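Local coordinates for protein citrate synthase (Metallosphaera sedula, PDB 6ABW) that probably catalyses the condensation of oxaloacetate with acetyl-CoA and water to give citrate and CoA, feeding the tricarboxylic acid cycle, at residues 146-151 against 172-177. Sequence-based numbering, arbitrary orientation.
Sequences VLRAKE and SFSRTP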
loop_
_atom_site.group_PDB
_atom_site.type_symbol
_atom_site.label_atom_id
_atom_site.label_comp_id
_atom_site.label_asym_id
_atom_site.label_seq_id
_atom_site.Cartn_x
_atom_site.Cartn_y
_atom_site.Cartn_z
ATOM N N VAL A 146 15.242 10.689 -5.628
ATOM C CA VAL A 146 14.011 11.282 -6.090
ATOM C C VAL A 146 14.232 12.780 -6.355
ATOM O O VAL A 146 13.842 13.332 -7.386
ATOM C CB VAL A 146 12.864 10.993 -5.077
ATOM C CG1 VAL A 146 11.631 11.895 -5.318
ATOM C CG2 VAL A 146 12.424 9.538 -5.163
ATOM N N LEU A 147 14.915 13.458 -5.451
ATOM C CA LEU A 147 15.218 14.867 -5.656
ATOM C C LEU A 147 16.052 15.033 -6.928
ATOM O O LEU A 147 15.778 15.933 -7.795
ATOM C CB LEU A 147 15.928 15.439 -4.416
ATOM C CG LEU A 147 16.677 16.777 -4.730
ATOM C CD1 LEU A 147 15.663 17.843 -4.997
ATOM C CD2 LEU A 147 17.592 17.097 -3.555
ATOM N N ARG A 148 17.088 14.205 -7.013
ATOM C CA ARG A 148 18.046 14.367 -8.088
ATOM C C ARG A 148 17.447 14.033 -9.480
ATOM O O ARG A 148 17.649 14.744 -10.470
ATOM C CB ARG A 148 19.297 13.609 -7.745
ATOM C CG ARG A 148 20.073 14.289 -6.622
ATOM C CD ARG A 148 21.281 13.470 -6.220
ATOM N NE ARG A 148 22.359 13.574 -7.204
ATOM C CZ ARG A 148 23.240 14.576 -7.270
ATOM N NH1 ARG A 148 24.119 14.572 -8.245
ATOM N NH2 ARG A 148 23.197 15.632 -6.445
ATOM N N ALA A 149 16.627 12.999 -9.556
ATOM C CA ALA A 149 15.828 12.759 -10.743
ATOM C C ALA A 149 14.949 13.891 -11.175
ATOM O O ALA A 149 14.906 14.264 -12.362
ATOM C CB ALA A 149 15.040 11.487 -10.652
ATOM N N LYS A 150 14.225 14.460 -10.221
ATOM C CA LYS A 150 13.310 15.541 -10.537
ATOM C C LYS A 150 14.081 16.806 -11.000
ATOM O O LYS A 150 13.591 17.528 -11.866
ATOM C CB LYS A 150 12.374 15.820 -9.371
ATOM C CG LYS A 150 11.320 14.739 -9.206
ATOM C CD LYS A 150 10.415 14.997 -7.986
ATOM C CE LYS A 150 9.390 16.104 -8.199
ATOM N NZ LYS A 150 8.462 15.999 -9.365
ATOM N N GLU A 151 15.267 16.993 -10.493
ATOM C CA GLU A 151 16.124 18.100 -10.837
ATOM C C GLU A 151 16.961 17.803 -12.122
ATOM O O GLU A 151 17.594 18.714 -12.634
ATOM C CB GLU A 151 17.059 18.399 -9.694
ATOM C CG GLU A 151 16.502 18.943 -8.387
ATOM C CD GLU A 151 16.006 20.397 -8.405
ATOM O OE1 GLU A 151 14.923 20.711 -9.029
ATOM O OE2 GLU A 151 16.674 21.219 -7.698
ATOM N N SER A 172 22.177 14.270 -1.528
ATOM C CA SER A 172 21.188 15.159 -2.142
ATOM C C SER A 172 21.756 16.298 -3.019
ATOM O O SER A 172 21.240 16.594 -4.119
ATOM C CB SER A 172 20.269 15.765 -1.065
ATOM O OG SER A 172 19.472 14.747 -0.463
ATOM N N PHE A 173 22.812 16.954 -2.495
ATOM C CA PHE A 173 23.220 18.199 -3.088
ATOM C C PHE A 173 24.640 18.242 -3.696
ATOM O O PHE A 173 24.993 19.276 -4.342
ATOM C CB PHE A 173 23.106 19.260 -1.971
ATOM C CG PHE A 173 21.686 19.484 -1.494
ATOM C CD1 PHE A 173 20.717 19.879 -2.392
ATOM C CD2 PHE A 173 21.383 19.400 -0.160
ATOM C CE1 PHE A 173 19.405 20.118 -1.962
ATOM C CE2 PHE A 173 20.052 19.604 0.288
ATOM C CZ PHE A 173 19.089 19.945 -0.611
ATOM N N SER A 174 25.418 17.204 -3.496
ATOM C CA SER A 174 26.845 17.165 -4.003
ATOM C C SER A 174 27.676 18.378 -3.519
ATOM O O SER A 174 28.341 19.034 -4.302
ATOM C CB SER A 174 26.883 17.182 -5.526
ATOM O OG SER A 174 26.096 16.156 -6.118
ATOM N N ARG A 175 27.552 18.730 -2.262
ATOM C CA ARG A 175 28.422 19.705 -1.654
ATOM C C ARG A 175 28.421 19.292 -0.186
ATOM O O ARG A 175 27.564 18.524 0.244
ATOM C CB ARG A 175 27.904 21.128 -1.871
ATOM C CG ARG A 175 26.680 21.406 -1.049
ATOM C CD ARG A 175 25.986 22.717 -1.373
ATOM N NE ARG A 175 24.681 22.692 -0.700
ATOM C CZ ARG A 175 24.475 22.854 0.620
ATOM N NH1 ARG A 175 25.473 23.146 1.475
ATOM N NH2 ARG A 175 23.232 22.764 1.085
ATOM N N THR A 176 29.392 19.750 0.583
ATOM C CA THR A 176 29.500 19.348 1.989
ATOM C C THR A 176 28.679 20.348 2.760
ATOM O O THR A 176 28.902 21.540 2.677
ATOM C CB THR A 176 30.956 19.332 2.507
ATOM O OG1 THR A 176 31.682 18.401 1.729
ATOM C CG2 THR A 176 31.046 18.886 3.956
ATOM N N PRO A 177 27.672 19.879 3.484
ATOM C CA PRO A 177 26.869 20.828 4.239
ATOM C C PRO A 177 27.692 21.410 5.422
ATOM O O PRO A 177 28.621 20.756 5.892
ATOM C CB PRO A 177 25.739 19.928 4.796
ATOM C CG PRO A 177 26.344 18.604 4.918
ATOM C CD PRO A 177 27.285 18.473 3.759
#
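R148 and L147, neighbours on one helix, meet the end of another at S172, F173 and S174, the arginine by hydrogen bonds and the leucine by apolar contact. The guanidinium of R148 lies edge-on to the carbonyl of S172: NH2 donates to S172 O over 3.2 Å, with an N-H...O angle of 158° and the oxygen almost in the guanidinium plane. Seen from the acceptor the approach is less regular, because NH2 stands well above the carbonyl plane rather than on a lone pair. The same nitrogen makes a second, weak and bent bond to S174 OG at 3.0 Å. R148 CG and CD pass beside S172 O, CG at 3.6 Å, and the bend at chi3 (75°) then turns NE and the guanidinium to their partners. R148 NE is hydrogen-bonded to K154 O, a further fixed point for the guanidinium, so an alanine here would probably leave S172 O without this side-chain donor and K154 O without its NE partner.

L147, with CG anti to the backbone N (chi1 162°), sends its CD2 methyl to S172 CB at 3.9 Å and to F173 CE1 at the same distance, and the leucine and phenylalanine side chains cross at about a right angle. The F173 ring also has S172 CB 3.9 Å above one face, toward the rim, and meets F337 with the ring planes inclined. S174 is the first residue after helix 164-173 to leave helical geometry, with positive phi, and its OG receives the weak bond from R148 NH2. Away from the acetyl-CoA pocket, the contact joins the C-terminal parts of helices 128-151 and 164-173 within the predominantly helical citrate synthase fold, an arginine side chain binding a carbonyl at a helix C-terminus.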